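Local coordinates for D-galactonate dehydratase family member RspA (Pantoea ananatis, PDB 3T6C), which catalyses, with low activity in vitro, the magnesium-dependent dehydration of D-gluconate to 2-dehydro-3-deoxy-D-gluconate, at residues 318-323 / 332-337; 96-101 / 112-117. All blocks are in the same frame, centred on the assembly; numbering follows the deposited sequence.

Interaction 1 of 2, residues 318-323 / 332-337; sequences IRCHIS and KKIAIY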
ATOM      1  N   ILE A 318      22.690   9.644   6.916  1.00  7.56           N
ATOM      2  CA  ILE A 318      22.523  10.674   5.876  1.00  7.14           C
ATOM      3  C   ILE A 318      23.886  11.361   5.703  1.00  7.20           C
ATOM      4  O   ILE A 318      24.562  11.752   6.656  1.00  9.80           O
ATOM      5  CB  ILE A 318      21.357  11.635   6.258  1.00  8.29           C
ATOM      6  CG1 ILE A 318      21.138  12.659   5.136  1.00  7.14           C
ATOM      7  CG2 ILE A 318      21.654  12.432   7.507  1.00  7.96           C
ATOM      8  CD1 ILE A 318      20.701  12.021   3.806  1.00  9.49           C
ATOM      9  N   ARG A 319      24.312  11.380   4.441  1.00  7.60           N
ATOM     10  CA  ARG A 319      25.662  11.777   4.003  1.00  6.62           C
ATOM     11  C   ARG A 319      25.849  13.168   3.421  1.00  8.67           C
ATOM     12  O   ARG A 319      26.874  13.424   2.759  1.00  9.84           O
ATOM     13  CB  ARG A 319      26.260  10.719   3.050  1.00  7.96           C
ATOM     14  CG  ARG A 319      26.486   9.353   3.717  1.00  8.02           C
ATOM     15  CD  ARG A 319      27.876   9.334   4.398  1.00 10.09           C
ATOM     16  NE  ARG A 319      28.943   9.593   3.414  1.00  9.44           N
ATOM     17  CZ  ARG A 319      30.082  10.261   3.674  1.00  9.12           C
ATOM     18  NH1 ARG A 319      30.308  10.870   4.858  1.00  8.52           N
ATOM     19  NH2 ARG A 319      31.026  10.361   2.727  1.00  9.16           N
ATOM     20  N   CYS A 320      24.850  14.028   3.550  1.00  8.08           N
ATOM     21  CA  CYS A 320      24.926  15.264   2.744  1.00  7.68           C
ATOM     22  C   CYS A 320      26.236  16.005   2.884  1.00  8.62           C
ATOM     23  O   CYS A 320      26.849  16.096   3.992  1.00  9.63           O
ATOM     24  CB  CYS A 320      23.852  16.234   3.179  1.00  7.93           C
ATOM     25  SG  CYS A 320      22.174  15.536   2.910  1.00 13.47           S
ATOM     26  N   HIS A 321      26.635  16.599   1.745  1.00  9.26           N
ATOM     27  CA  HIS A 321      27.691  17.623   1.735  1.00  9.13           C
ATOM     28  C   HIS A 321      26.852  18.842   2.072  1.00  8.27           C
ATOM     29  O   HIS A 321      26.000  19.301   1.246  1.00 10.56           O
ATOM     30  CB  HIS A 321      28.248  17.661   0.300  1.00 10.58           C
ATOM     31  CG  HIS A 321      29.369  18.641   0.071  1.00  9.90           C
ATOM     32  ND1 HIS A 321      30.657  18.412   0.510  1.00 12.25           N
ATOM     33  CD2 HIS A 321      29.409  19.791  -0.634  1.00 11.44           C
ATOM     34  CE1 HIS A 321      31.428  19.423   0.139  1.00 12.86           C
ATOM     35  NE2 HIS A 321      30.696  20.261  -0.580  1.00 12.78           N
ATOM     36  N   ILE A 322      27.064  19.426   3.248  0.62  9.07           N
ATOM     37  CA  ILE A 322      26.068  20.401   3.694  0.62  8.69           C
ATOM     38  C   ILE A 322      26.057  21.657   2.818  0.62 10.91           C
ATOM     39  O   ILE A 322      25.031  22.333   2.732  0.62  9.73           O
ATOM     40  CB  ILE A 322      26.144  20.742   5.209  0.62  6.60           C
ATOM     41  CG1 ILE A 322      27.438  21.472   5.591  0.62  8.90           C
ATOM     42  CG2 ILE A 322      25.870  19.471   6.051  0.62  9.76           C
ATOM     43  CD1 ILE A 322      27.424  21.943   7.058  0.62 11.16           C
ATOM     44  N   SER A 323      27.182  21.997   2.197  1.00  9.27           N
ATOM     45  CA  SER A 323      27.079  23.162   1.286  1.00  7.90           C
ATOM     46  C   SER A 323      26.213  22.846   0.064  1.00  8.54           C
ATOM     47  O   SER A 323      25.591  23.751  -0.511  1.00 11.11           O
ATOM     48  CB  SER A 323      28.472  23.690   0.910  1.00  8.20           C
ATOM     49  OG  SER A 323      29.241  22.753   0.141  1.00 10.34           O
ATOM     50  N   LYS A 332      20.667  21.487   9.723  1.00  9.09           N
ATOM     51  CA  LYS A 332      20.079  21.237  11.033  1.00  9.16           C
ATOM     52  C   LYS A 332      18.707  20.625  10.870  1.00  7.62           C
ATOM     53  O   LYS A 332      18.319  19.699  11.636  1.00  8.89           O
ATOM     54  CB  LYS A 332      20.023  22.559  11.850  1.00  7.64           C
ATOM     55  CG  LYS A 332      19.438  22.422  13.234  1.00 11.17           C
ATOM     56  CD  LYS A 332      20.284  21.536  14.117  1.00 13.65           C
ATOM     57  CE  LYS A 332      19.863  21.682  15.572  1.00 22.52           C
ATOM     58  NZ  LYS A 332      20.576  20.747  16.450  1.00 17.53           N
ATOM     59  N   LYS A 333      17.968  21.094   9.872  1.00  7.68           N
ATOM     60  CA  LYS A 333      16.625  20.526   9.609  1.00  9.72           C
ATOM     61  C   LYS A 333      16.712  19.061   9.164  1.00  8.62           C
ATOM     62  O   LYS A 333      15.929  18.238   9.610  1.00  9.17           O
ATOM     63  CB  LYS A 333      15.840  21.341   8.582  1.00  7.72           C
ATOM     64  CG  LYS A 333      15.665  22.781   9.080  1.00  9.85           C
ATOM     65  CD  LYS A 333      14.876  23.544   8.045  1.00 13.11           C
ATOM     66  CE  LYS A 333      14.761  25.022   8.564  1.00 14.73           C
ATOM     67  NZ  LYS A 333      14.337  25.872   7.418  1.00 20.78           N
ATOM     68  N   ILE A 334      17.673  18.737   8.306  1.00  7.41           N
ATOM     69  CA  ILE A 334      17.820  17.348   7.869  1.00  7.56           C
ATOM     70  C   ILE A 334      18.289  16.487   9.039  1.00 11.40           C
ATOM     71  O   ILE A 334      17.894  15.325   9.171  1.00  9.68           O
ATOM     72  CB  ILE A 334      18.877  17.282   6.723  1.00  9.64           C
ATOM     73  CG1 ILE A 334      18.262  17.906   5.453  1.00 10.03           C
ATOM     74  CG2 ILE A 334      19.255  15.802   6.474  1.00 12.58           C
ATOM     75  CD1 ILE A 334      19.292  18.272   4.387  1.00 10.58           C
ATOM     76  N   ALA A 335      19.162  17.041   9.905  1.00  9.54           N
ATOM     77  CA  ALA A 335      19.622  16.262  11.047  1.00  8.66           C
ATOM     78  C   ALA A 335      18.429  15.922  11.965  1.00  9.27           C
ATOM     79  O   ALA A 335      18.320  14.811  12.471  1.00  8.75           O
ATOM     80  CB  ALA A 335      20.698  17.055  11.793  1.00  9.08           C
ATOM     81  N   ILE A 336      17.569  16.898  12.209  1.00  8.46           N
ATOM     82  CA  ILE A 336      16.348  16.703  13.034  1.00  7.61           C
ATOM     83  C   ILE A 336      15.353  15.742  12.362  1.00  8.86           C
ATOM     84  O   ILE A 336      14.807  14.826  13.017  1.00 10.22           O
ATOM     85  CB  ILE A 336      15.701  18.056  13.325  1.00  6.63           C
ATOM     86  CG1 ILE A 336      16.553  18.771  14.385  1.00 10.41           C
ATOM     87  CG2 ILE A 336      14.211  17.851  13.775  1.00  9.96           C
ATOM     88  CD1 ILE A 336      16.188  20.248  14.567  1.00 13.76           C
ATOM     89  N   TYR A 337      15.146  15.909  11.073  1.00  7.51           N
ATOM     90  CA  TYR A 337      14.236  14.989  10.369  1.00  7.70           C
ATOM     91  C   TYR A 337      14.761  13.540  10.473  1.00  9.26           C
ATOM     92  O   TYR A 337      14.001  12.598  10.672  1.00  9.31           O
ATOM     93  CB  TYR A 337      14.128  15.425   8.893  1.00  8.13           C
ATOM     94  CG  TYR A 337      12.849  14.937   8.258  1.00  9.53           C
ATOM     95  CD1 TYR A 337      11.700  15.705   8.364  1.00 13.83           C
ATOM     96  CD2 TYR A 337      12.797  13.731   7.573  1.00 10.54           C
ATOM     97  CE1 TYR A 337      10.495  15.279   7.851  1.00 11.59           C
ATOM     98  CE2 TYR A 337      11.572  13.283   7.064  1.00  9.11           C
ATOM     99  CZ  TYR A 337      10.441  14.050   7.224  1.00 11.18           C
ATOM    100  OH  TYR A 337       9.245  13.620   6.675  1.00 13.59           O
TER
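Where Ile318 and Cys320 meet Ile334, neither side of the contact offers a ring or an amide plane; a flat group close by is the side chain of Trp306, on helix 303-311, which touches both isoleucines from outside the two segments. The rings of segments 318-323 and 332-337 lie elsewhere. His321 meets Trp104 of a third subunit with planes at about 40°, and Tyr337 stacks on Tyr337 of a second subunit.

The contact itself is made by aliphatic branches. Ile334 divides its work between two arms: the methyl CG2 reaches CG1 of Ile318 at 3.9 Å, while the longer arm carries CD1 to within 4.2 Å of SG of Cys320. CD1 is turned roughly anti to CA (chi2 163°), so it lies beside CG2, and the two neighbouring methyls face the two neighbouring partners. The side chains of Ile318 and Ile334 cross at about a right angle, so they touch at one place and do not run alongside each other. Within segment 318-323, SG of Cys320 lies 3.8 Å from CG1 of Ile318, making one apolar surface for Ile334 to rest on.

This is the inner packing of a beta-alpha unit in the enolase-type barrel: strand 317-318 ends, the chain turns, and helix 328-340 folds back over the outside. The backbones come nearest at Ile318 CA and Ala335 CA, 8.1 Å apart, and side chains bridge the distance. Ile318 and Cys320 face the helix, whereas Arg319 between them points into the gluconate pocket. There its guanidinium group pairs with Glu375 and is hydrogen-bonded to Glu272 and to the carbonyl of Ala346. Cys320, in turn, shares a backbone hydrogen bond with His348, another substrate-binding residue, and His321 ND1 is hydrogen-bonded to ND1 of that same histidine.

Interaction 2 of 2, residues 96-101 / 112-117; sequences QSAAVS and NALSGI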
ATOM      1  N   GLN A  96      15.314  31.576   3.290  1.00  9.52           N
ATOM      2  CA  GLN A  96      14.125  31.291   2.499  1.00 10.92           C
ATOM      3  C   GLN A  96      14.020  32.207   1.288  1.00 11.35           C
ATOM      4  O   GLN A  96      13.730  31.762   0.184  1.00 11.10           O
ATOM      5  CB  GLN A  96      12.880  31.483   3.384  1.00 10.47           C
ATOM      6  CG  GLN A  96      12.780  30.499   4.537  1.00 10.64           C
ATOM      7  CD  GLN A  96      12.505  29.083   4.057  1.00 16.39           C
ATOM      8  OE1 GLN A  96      11.944  28.908   2.989  1.00 22.20           O
ATOM      9  NE2 GLN A  96      12.905  28.077   4.838  1.00 14.93           N
ATOM     10  N   SER A  97      14.259  33.496   1.494  1.00  7.63           N
ATOM     11  CA  SER A  97      14.199  34.448   0.375  1.00  8.47           C
ATOM     12  C   SER A  97      15.371  34.291  -0.617  1.00  9.76           C
ATOM     13  O   SER A  97      15.143  34.330  -1.853  1.00 10.11           O
ATOM     14  CB  SER A  97      14.064  35.893   0.902  1.00 10.02           C
ATOM     15  OG  SER A  97      15.223  36.275   1.666  1.00  9.31           O
ATOM     16  N   ALA A  98      16.586  34.061  -0.132  1.00  9.70           N
ATOM     17  CA  ALA A  98      17.697  33.882  -1.090  1.00  8.77           C
ATOM     18  C   ALA A  98      17.439  32.611  -1.890  1.00  8.54           C
ATOM     19  O   ALA A  98      17.701  32.580  -3.113  1.00 10.01           O
ATOM     20  CB  ALA A  98      19.034  33.803  -0.346  1.00  8.31           C
ATOM     21  N   ALA A  99      16.889  31.572  -1.237  1.00  8.42           N
ATOM     22  CA  ALA A  99      16.679  30.297  -1.895  1.00  7.98           C
ATOM     23  C   ALA A  99      15.773  30.413  -3.124  1.00 10.79           C
ATOM     24  O   ALA A  99      15.976  29.690  -4.090  1.00 12.02           O
ATOM     25  CB  ALA A  99      16.079  29.255  -0.906  1.00  8.19           C
ATOM     26  N   VAL A 100      14.757  31.257  -3.046  1.00  8.43           N
ATOM     27  CA  VAL A 100      13.815  31.448  -4.137  1.00  7.39           C
ATOM     28  C   VAL A 100      14.083  32.661  -5.000  1.00  9.01           C
ATOM     29  O   VAL A 100      13.284  32.949  -5.890  1.00  9.41           O
ATOM     30  CB  VAL A 100      12.337  31.487  -3.632  1.00  9.48           C
ATOM     31  CG1 VAL A 100      11.982  30.156  -2.915  1.00 10.49           C
ATOM     32  CG2 VAL A 100      12.063  32.731  -2.732  1.00  9.12           C
ATOM     33  N   SER A 101      15.185  33.396  -4.751  1.00  8.19           N
ATOM     34  CA  SER A 101      15.380  34.702  -5.414  1.00  9.91           C
ATOM     35  C   SER A 101      15.500  34.593  -6.931  1.00  9.84           C
ATOM     36  O   SER A 101      15.093  35.507  -7.636  1.00 10.63           O
ATOM     37  CB  SER A 101      16.618  35.402  -4.817  1.00 12.72           C
ATOM     38  OG  SER A 101      17.805  34.602  -5.011  1.00 11.82           O
ATOM     39  N   ASN A 112      25.173  25.741  -3.152  1.00  8.99           N
ATOM     40  CA  ASN A 112      26.481  26.061  -2.584  1.00  7.51           C
ATOM     41  C   ASN A 112      26.643  27.559  -2.391  1.00 10.86           C
ATOM     42  O   ASN A 112      27.206  28.005  -1.380  1.00  9.99           O
ATOM     43  CB  ASN A 112      27.596  25.513  -3.471  1.00  6.98           C
ATOM     44  CG  ASN A 112      27.981  24.118  -3.081  1.00 10.18           C
ATOM     45  OD1 ASN A 112      28.805  23.944  -2.193  1.00 12.61           O
ATOM     46  ND2 ASN A 112      27.346  23.104  -3.696  1.00 10.04           N
ATOM     47  N   ALA A 113      26.157  28.344  -3.349  1.00  9.36           N
ATOM     48  CA  ALA A 113      26.158  29.792  -3.142  1.00  9.97           C
ATOM     49  C   ALA A 113      25.368  30.167  -1.869  1.00 11.58           C
ATOM     50  O   ALA A 113      25.814  30.999  -1.070  1.00 12.23           O
ATOM     51  CB  ALA A 113      25.587  30.512  -4.364  1.00 10.14           C
ATOM     52  N   LEU A 114      24.177  29.592  -1.693  1.00  9.81           N
ATOM     53  CA  LEU A 114      23.323  29.848  -0.537  1.00  8.64           C
ATOM     54  C   LEU A 114      24.050  29.424   0.742  1.00  9.99           C
ATOM     55  O   LEU A 114      23.982  30.113   1.776  1.00 10.52           O
ATOM     56  CB  LEU A 114      22.006  29.080  -0.748  1.00 11.36           C
ATOM     57  CG  LEU A 114      21.004  29.194   0.365  1.00 15.06           C
ATOM     58  CD1 LEU A 114      20.679  30.671   0.661  1.00 23.64           C
ATOM     59  CD2 LEU A 114      19.775  28.383  -0.132  1.00 17.34           C
ATOM     60  N   SER A 115      24.759  28.285   0.686  1.00  7.65           N
ATOM     61  CA  SER A 115      25.510  27.823   1.875  1.00  8.10           C
ATOM     62  C   SER A 115      26.573  28.799   2.330  1.00 10.83           C
ATOM     63  O   SER A 115      26.781  29.010   3.539  1.00  9.46           O
ATOM     64  CB  SER A 115      26.236  26.484   1.503  1.00  9.73           C
ATOM     65  OG  SER A 115      27.028  26.051   2.595  1.00 10.59           O
ATOM     66  N   GLY A 116      27.272  29.421   1.378  1.00  8.83           N
ATOM     67  CA  GLY A 116      28.344  30.318   1.748  1.00  9.10           C
ATOM     68  C   GLY A 116      27.755  31.477   2.554  1.00 11.13           C
ATOM     69  O   GLY A 116      28.332  31.897   3.586  1.00 10.64           O
ATOM     70  N   ILE A 117      26.601  31.965   2.097  0.56  9.05           N
ATOM     71  CA  ILE A 117      25.868  33.022   2.797  0.56 10.39           C
ATOM     72  C   ILE A 117      25.390  32.557   4.159  0.56 11.35           C
ATOM     73  O   ILE A 117      25.648  33.201   5.167  0.56  9.26           O
ATOM     74  CB  ILE A 117      24.651  33.497   1.967  0.56  9.87           C
ATOM     75  CG1 ILE A 117      25.107  34.140   0.641  0.56 12.40           C
ATOM     76  CG2 ILE A 117      23.819  34.485   2.757  0.56 11.99           C
ATOM     77  CD1 ILE A 117      26.271  35.066   0.782  0.56 10.93           C
TER
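Leu114 reaches from one helix onto Ala98 and Ala99 of another, joining helices 91-100 and 108-129 of the N-terminal domain, the alpha-beta capping domain of the mandelate racemase family. The apolar contact is a fork over two small residues. CD1 of Leu114 meets CB of Ala98 at 3.7 Å, and CD2 meets CB of Ala99 at 3.9 Å, with Ala99 CA almost as close to CD2. With CG of Leu114 opposite the backbone N (chi1 179°) and chi2 at 55°, one methyl is directed to each alanine. Small side chains on the receiving helix let the backbones come near: the CA atoms of Ala99 and Leu114 are 6.8 Å apart. Phe82 of helix 68-83 also packs on Ala98, and Ile117 continues the apolar core toward Val47 and Ile49 of the sheet.

Polar contacts gather at the end of segment 96-101, where the carbonyl O of Ala98 accepts from both N and OG of Ser101. The hydroxyl is also hydrogen-bonded to Arg67 of a third subunit. Its bond to the carbonyl, Ser101 OG to Ala98 O, is 2.8 Å long, with the donor tilted 20° from the carbonyl plane.

In the fold
Read from the N terminus, the two contacts illustrate how short-range closures can be linked across domains. Interaction 2 comes first, closing the connection of residues 102-111, a loop and the first turn of helix 108-129. Interaction 1 follows far along the chain and closes residues 324-331, which include the start of helix 328-340. They therefore lie in series, neither nested nor crossing, with centres about 16 Å apart. Yet their segments meet: OG of Ser323, in the loop after strand 317-318, is probably hydrogen-bonded to OD1 of Asn112 at 2.7 Å, and Ser323 CA packs on Ser115 OG. Helix 108-129 of the capping domain is thus joined to a loop leading from the barrel's active-site rim.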